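Local coordinates for protein nucleoside hydrolase, putative (PDB 3FZ0) that belongs to the nucleoside hydrolase family, binds a calcium ion and is built round a mixed, largely parallel beta-sheet with flanking helices, at residues 58-63 with 240-245; 170-175 with 207-212. The protein carries 2 engineered substitutions. All blocks are in the same frame, centred on the assembly; numbering follows the deposited sequence.

Contact 1 of 2, residues 58-63 with 240-245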
loop_
_atom_site.group_PDB
_atom_site.type_symbol
_atom_site.label_atom_id
_atom_site.label_comp_id
_atom_site.label_asym_id
_atom_site.label_seq_id
_atom_site.Cartn_x
_atom_site.Cartn_y
_atom_site.Cartn_z
ATOM N N ASP B 58 19.404 38.980 10.209
ATOM C CA ASP B 58 20.496 39.973 10.232
ATOM C C ASP B 58 20.246 41.088 9.225
ATOM O O ASP B 58 20.313 42.267 9.574
ATOM C CB ASP B 58 21.851 39.322 9.912
ATOM C CG ASP B 58 22.405 38.515 11.068
ATOM O OD1 ASP B 58 21.970 38.730 12.239
ATOM O OD2 ASP B 58 23.306 37.691 10.812
ATOM N N LEU B 59 19.935 40.697 7.987
ATOM C CA LEU B 59 19.653 41.635 6.918
ATOM C C LEU B 59 18.639 42.704 7.360
ATOM O O LEU B 59 18.841 43.878 7.131
ATOM C CB LEU B 59 19.174 40.876 5.688
ATOM C CG LEU B 59 19.097 41.645 4.365
ATOM C CD1 LEU B 59 20.514 42.111 3.926
ATOM C CD2 LEU B 59 18.441 40.814 3.279
ATOM N N TYR B 60 17.577 42.282 8.033
ATOM C CA TYR B 60 16.503 43.172 8.465
ATOM C C TYR B 60 16.714 43.799 9.836
ATOM O O TYR B 60 15.973 44.680 10.238
ATOM C CB TYR B 60 15.183 42.405 8.463
ATOM C CG TYR B 60 14.655 42.204 7.077
ATOM C CD1 TYR B 60 15.039 41.090 6.308
ATOM C CD2 TYR B 60 13.796 43.143 6.506
ATOM C CE1 TYR B 60 14.557 40.920 5.015
ATOM C CE2 TYR B 60 13.321 42.969 5.220
ATOM C CZ TYR B 60 13.699 41.868 4.491
ATOM O OH TYR B 60 13.211 41.713 3.224
ATOM N N ASP B 61 17.721 43.318 10.551
ATOM C CA ASP B 61 17.863 43.604 11.965
ATOM C C ASP B 61 16.658 43.263 12.792
ATOM O O ASP B 61 16.365 43.968 13.736
ATOM C CB ASP B 61 18.124 45.070 12.158
ATOM C CG ASP B 61 19.454 45.318 12.708
ATOM O OD1 ASP B 61 19.683 44.971 13.903
ATOM O OD2 ASP B 61 20.263 45.855 11.924
ATOM N N ALA B 62 15.945 42.209 12.429
ATOM C CA ALA B 62 14.679 41.886 13.087
ATOM C C ALA B 62 14.910 41.004 14.303
ATOM O O ALA B 62 15.709 40.056 14.245
ATOM C CB ALA B 62 13.736 41.199 12.112
ATOM N N ASP B 63 14.203 41.301 15.391
ATOM C CA ASP B 63 14.276 40.460 16.584
ATOM C C ASP B 63 13.183 39.386 16.660
ATOM O O ASP B 63 12.829 38.928 17.738
ATOM C CB ASP B 63 14.362 41.316 17.852
ATOM C CG ASP B 63 15.626 42.200 17.867
ATOM O OD1 ASP B 63 16.702 41.709 17.421
ATOM O OD2 ASP B 63 15.555 43.390 18.294
ATOM N N ASN B 240 20.514 48.143 -3.595
ATOM C CA ASN B 240 20.287 48.232 -2.170
ATOM C C ASN B 240 20.642 46.864 -1.518
ATOM O O ASN B 240 20.964 45.905 -2.227
ATOM C CB ASN B 240 18.871 48.760 -1.842
ATOM C CG ASN B 240 17.752 47.779 -2.185
ATOM O OD1 ASN B 240 17.900 46.560 -2.016
ATOM N ND2 ASN B 240 16.593 48.315 -2.607
ATOM N N LYS B 241 20.588 46.780 -0.183
ATOM C CA LYS B 241 21.080 45.608 0.516
ATOM C C LYS B 241 20.119 44.444 0.311
ATOM O O LYS B 241 20.540 43.286 0.436
ATOM C CB LYS B 241 21.366 45.902 1.999
ATOM C CG LYS B 241 20.177 46.449 2.754
ATOM C CD LYS B 241 20.511 46.844 4.168
ATOM C CE LYS B 241 19.434 46.392 5.144
ATOM N NZ LYS B 241 19.790 46.809 6.524
ATOM N N TRP B 242 18.845 44.758 0.003
ATOM C CA TRP B 242 17.828 43.753 -0.369
ATOM C C TRP B 242 18.123 43.129 -1.741
ATOM O O TRP B 242 18.078 41.930 -1.903
ATOM C CB TRP B 242 16.380 44.322 -0.389
ATOM C CG TRP B 242 15.942 45.285 0.719
ATOM C CD1 TRP B 242 15.360 46.503 0.533
ATOM C CD2 TRP B 242 16.013 45.101 2.150
ATOM N NE1 TRP B 242 15.079 47.094 1.737
ATOM C CE2 TRP B 242 15.465 46.260 2.747
ATOM C CE3 TRP B 242 16.504 44.083 2.980
ATOM C CZ2 TRP B 242 15.380 46.437 4.143
ATOM C CZ3 TRP B 242 16.434 44.261 4.373
ATOM C CH2 TRP B 242 15.876 45.446 4.934
ATOM N N GLN B 243 18.407 43.937 -2.743
ATOM C CA GLN B 243 18.723 43.396 -4.070
ATOM C C GLN B 243 20.022 42.596 -4.056
ATOM O O GLN B 243 20.085 41.509 -4.618
ATOM C CB GLN B 243 18.779 44.504 -5.108
ATOM C CG GLN B 243 17.500 45.337 -5.211
ATOM C CD GLN B 243 17.741 46.616 -5.984
ATOM O OE1 GLN B 243 18.654 47.352 -5.651
ATOM N NE2 GLN B 243 16.956 46.871 -7.029
ATOM N N GLU B 244 21.037 43.121 -3.379
ATOM C CA GLU B 244 22.332 42.424 -3.275
ATOM C C GLU B 244 22.156 41.017 -2.684
ATOM O O GLU B 244 22.648 40.029 -3.240
ATOM C CB GLU B 244 23.331 43.226 -2.451
ATOM C CG GLU B 244 24.573 42.437 -2.109
ATOM C CD GLU B 244 25.586 43.250 -1.360
ATOM O OE1 GLU B 244 26.468 42.616 -0.750
ATOM O OE2 GLU B 244 25.517 44.510 -1.377
ATOM N N PHE B 245 21.414 40.954 -1.585
ATOM C CA PHE B 245 21.117 39.707 -0.913
ATOM C C PHE B 245 20.346 38.740 -1.822
ATOM O O PHE B 245 20.696 37.570 -1.889
ATOM C CB PHE B 245 20.366 39.981 0.410
ATOM C CG PHE B 245 19.957 38.735 1.164
ATOM C CD1 PHE B 245 20.766 38.211 2.155
ATOM C CD2 PHE B 245 18.739 38.112 0.907
ATOM C CE1 PHE B 245 20.376 37.069 2.874
ATOM C CE2 PHE B 245 18.340 36.967 1.619
ATOM C CZ PHE B 245 19.147 36.451 2.594
#
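L59 and F245 both hold CG anti to the backbone N (chi1 -168° and 178°), which points them at each other, whereas Y60 and W242 set CG anti to the carbonyl carbon and swing their rings together. The contact packs the C-terminal turn of helix 46-60, which follows strand 32-39 of the nucleoside hydrolase sheet, against the first turns of helix 241-249. L59 fills the middle. Its CD2 lies over one face of the F245 ring in a CH-pi contact, 3.3 Å from F245 CG, and its CG packs 3.7 Å from W242 CZ3. The same L59 CD2 also lies at the indole edge, in the plane of that ring. Y60 and W242 form an offset stack, with 4.3 Å between the centroid of the phenol ring and that of the six-membered indole ring and planes 22° apart. W242 CZ3 sits over the middle of the phenol, 3.4 Å above its plane. CE of the neighbouring K241 lies 3.6 Å above the opposite indole face, toward its rim, so the indole has the phenol on one side and the lysine chain on the other.

Beyond the two segments, W242 NE1 donates to Y358 O, F245 stacks on F96, and M24 of helix 17-27 touches both L59 and Y60. Helix 46-60 ends at Y60, and D61, with positive phi, closes it in a Schellman motif. At the opposing helix start, N240 and Q243 form a capping box: Q243 N donates to N240 OD1 at 2.8 Å, and N240 N to Q243 OE1 at 2.9 Å, in the plane of that carbonyl. The carbonyl end of helix 46-60 would probably attract a positive charge, and K241 NZ makes a weak hydrogen bond of 3.1 Å to L59 O.

Contact 2 of 2, residues 170-175 with 207-212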
loop_
_atom_site.group_PDB
_atom_site.type_symbol
_atom_site.label_atom_id
_atom_site.label_comp_id
_atom_site.label_asym_id
_atom_site.label_seq_id
_atom_site.Cartn_x
_atom_site.Cartn_y
_atom_site.Cartn_z
ATOM N N GLU B 170 -2.866 18.440 -10.122
ATOM C CA GLU B 170 -2.940 17.717 -11.400
ATOM C C GLU B 170 -2.007 16.516 -11.367
ATOM O O GLU B 170 -1.730 15.916 -12.389
ATOM C CB GLU B 170 -2.529 18.640 -12.573
ATOM C CG GLU B 170 -3.480 19.806 -12.889
ATOM C CD GLU B 170 -2.985 20.687 -14.032
ATOM O OE1 GLU B 170 -2.316 20.164 -14.949
ATOM O OE2 GLU B 170 -3.241 21.912 -14.018
ATOM N N SER B 171 -1.518 16.205 -10.176
ATOM C CA SER B 171 -0.443 15.242 -9.947
ATOM C C SER B 171 0.740 15.267 -10.939
ATOM O O SER B 171 1.264 14.220 -11.307
ATOM C CB SER B 171 -1.012 13.826 -9.719
ATOM O OG SER B 171 -1.578 13.336 -10.916
ATOM N N LYS B 172 1.147 16.474 -11.351
ATOM C CA LYS B 172 2.476 16.677 -11.881
ATOM C C LYS B 172 3.465 16.741 -10.729
ATOM O O LYS B 172 3.828 17.830 -10.312
ATOM C CB LYS B 172 2.566 17.972 -12.696
ATOM C CG LYS B 172 1.705 17.969 -13.939
ATOM C CD LYS B 172 2.048 19.095 -14.883
ATOM C CE LYS B 172 0.839 19.451 -15.740
ATOM N NZ LYS B 172 0.757 18.606 -16.960
ATOM N N GLY B 173 3.892 15.574 -10.237
ATOM C CA GLY B 173 4.789 15.486 -9.088
ATOM C C GLY B 173 6.192 15.910 -9.457
ATOM O O GLY B 173 6.629 15.643 -10.568
ATOM N N ASN B 174 6.884 16.590 -8.541
ATOM C CA ASN B 174 8.253 17.023 -8.822
ATOM C C ASN B 174 9.234 16.258 -7.922
ATOM O O ASN B 174 10.441 16.427 -8.008
ATOM C CB ASN B 174 8.383 18.565 -8.687
ATOM C CG ASN B 174 7.984 19.081 -7.288
ATOM O OD1 ASN B 174 8.030 18.331 -6.319
ATOM N ND2 ASN B 174 7.562 20.349 -7.194
ATOM N N SER B 175 8.691 15.416 -7.049
ATOM C CA SER B 175 9.497 14.552 -6.195
ATOM C C SER B 175 9.479 13.076 -6.640
ATOM O O SER B 175 10.522 12.494 -6.924
ATOM C CB SER B 175 9.085 14.712 -4.733
ATOM O OG SER B 175 9.895 13.904 -3.894
ATOM N N ASN B 207 -0.623 24.744 -4.258
ATOM C CA ASN B 207 -0.004 23.571 -4.855
ATOM C C ASN B 207 0.998 23.967 -5.914
ATOM O O ASN B 207 1.039 25.124 -6.359
ATOM C CB ASN B 207 -1.069 22.653 -5.473
ATOM C CG ASN B 207 -2.035 23.408 -6.352
ATOM O OD1 ASN B 207 -1.776 23.649 -7.530
ATOM N ND2 ASN B 207 -3.144 23.841 -5.766
ATOM N N TRP B 208 1.772 22.976 -6.345
ATOM C CA TRP B 208 2.824 23.161 -7.333
ATOM C C TRP B 208 2.361 23.853 -8.631
ATOM O O TRP B 208 2.960 24.868 -9.039
ATOM C CB TRP B 208 3.477 21.805 -7.629
ATOM C CG TRP B 208 4.459 21.779 -8.775
ATOM C CD1 TRP B 208 4.329 21.062 -9.933
ATOM C CD2 TRP B 208 5.716 22.458 -8.860
ATOM N NE1 TRP B 208 5.414 21.245 -10.713
ATOM C CE2 TRP B 208 6.292 22.095 -10.096
ATOM C CE3 TRP B 208 6.407 23.351 -8.024
ATOM C CZ2 TRP B 208 7.548 22.616 -10.545
ATOM C CZ3 TRP B 208 7.667 23.857 -8.454
ATOM C CH2 TRP B 208 8.214 23.490 -9.704
ATOM N N GLU B 209 1.315 23.331 -9.266
ATOM C CA GLU B 209 0.885 23.827 -10.587
ATOM C C GLU B 209 0.403 25.268 -10.540
ATOM O O GLU B 209 0.706 26.045 -11.407
ATOM C CB GLU B 209 -0.181 22.932 -11.232
ATOM C CG GLU B 209 0.303 21.500 -11.547
ATOM C CD GLU B 209 0.100 20.509 -10.388
ATOM O OE1 GLU B 209 0.010 20.960 -9.232
ATOM O OE2 GLU B 209 0.027 19.277 -10.628
ATOM N N VAL B 210 -0.292 25.663 -9.494
ATOM C CA VAL B 210 -0.685 27.056 -9.425
ATOM C C VAL B 210 0.526 27.971 -9.233
ATOM O O VAL B 210 0.501 29.110 -9.706
ATOM C CB VAL B 210 -1.805 27.317 -8.382
ATOM C CG1 VAL B 210 -1.258 27.313 -6.958
ATOM C CG2 VAL B 210 -2.486 28.611 -8.698
ATOM N N THR B 211 1.587 27.489 -8.589
ATOM C CA THR B 211 2.799 28.326 -8.453
ATOM C C THR B 211 3.588 28.362 -9.758
ATOM O O THR B 211 4.122 29.404 -10.130
ATOM C CB THR B 211 3.667 27.983 -7.223
ATOM O OG1 THR B 211 4.312 26.724 -7.427
ATOM C CG2 THR B 211 2.796 27.938 -5.922
ATOM N N VAL B 212 3.623 27.247 -10.487
ATOM C CA VAL B 212 4.244 27.245 -11.801
ATOM C C VAL B 212 3.558 28.282 -12.726
ATOM O O VAL B 212 4.216 28.924 -13.585
ATOM C CB VAL B 212 4.193 25.840 -12.444
ATOM C CG1 VAL B 212 4.663 25.878 -13.955
ATOM C CG2 VAL B 212 5.031 24.867 -11.626
#
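E209 extends from the first turn of helix 208-212 into the 170-175 loop, and its side chain joins the two. Its CB is directed at the loop; a bend at chi2 (89°) then turns the chain, leaving CG against E170 CB at 4.2 Å. CD follows, 3.6 Å from E170 N, and the carboxylate spreads along the loop backbone. OE1 accepts from S169 N. OE2 takes K172 N at 3.1 Å, close to the line of its own C-O bond, and a weak, more bent bond from E170 N, also at 3.1 Å. K172 is the centre of an inverse gamma turn.

W208, the preceding helix residue, carries the other half of the contact. The amide of N174 stands steeply on the indole, the two planes 74° apart, with ND2 3.2 Å above one face and toward its rim; V212 CG2 covers the opposite face. N174 OD1 accepts from F181 N, while ND2 donates to a bound BTB molecule, probably from the crystallisation liquor. On the subunit interface W208 NE1 bonds Y322 OH of the second subunit, S171 OG bonds its counterpart there, and K172 makes a cation-pi contact with W321 of that subunit.

Both oxygens of E209 accept main-chain N-H groups, one of the three bonds being weak, so the carboxylate ties the loop to the helix through backbone amides rather than through a salt bridge.

The two contacts lie on opposite sides of the chain's centre, with their centres 31 Å apart and nearest atoms about 19 Å apart, and do not touch. Along the sequence contact 2 is nested inside the long loop that contact 1 closes: 58-63, then 170-175, 207-212 and finally 240-245. Three of the four segments follow strands of the central mixed sheet: helix 46-60 comes after strand 32-39, the 170-175 loop after 162-165 and helix 208-212 after 203-206. Contact 1 joins helices at the periphery of one subunit and meets no other chain of the assembly, whereas contact 2 forms part of a subunit interface, with W208 about 10 Å from the calcium ion.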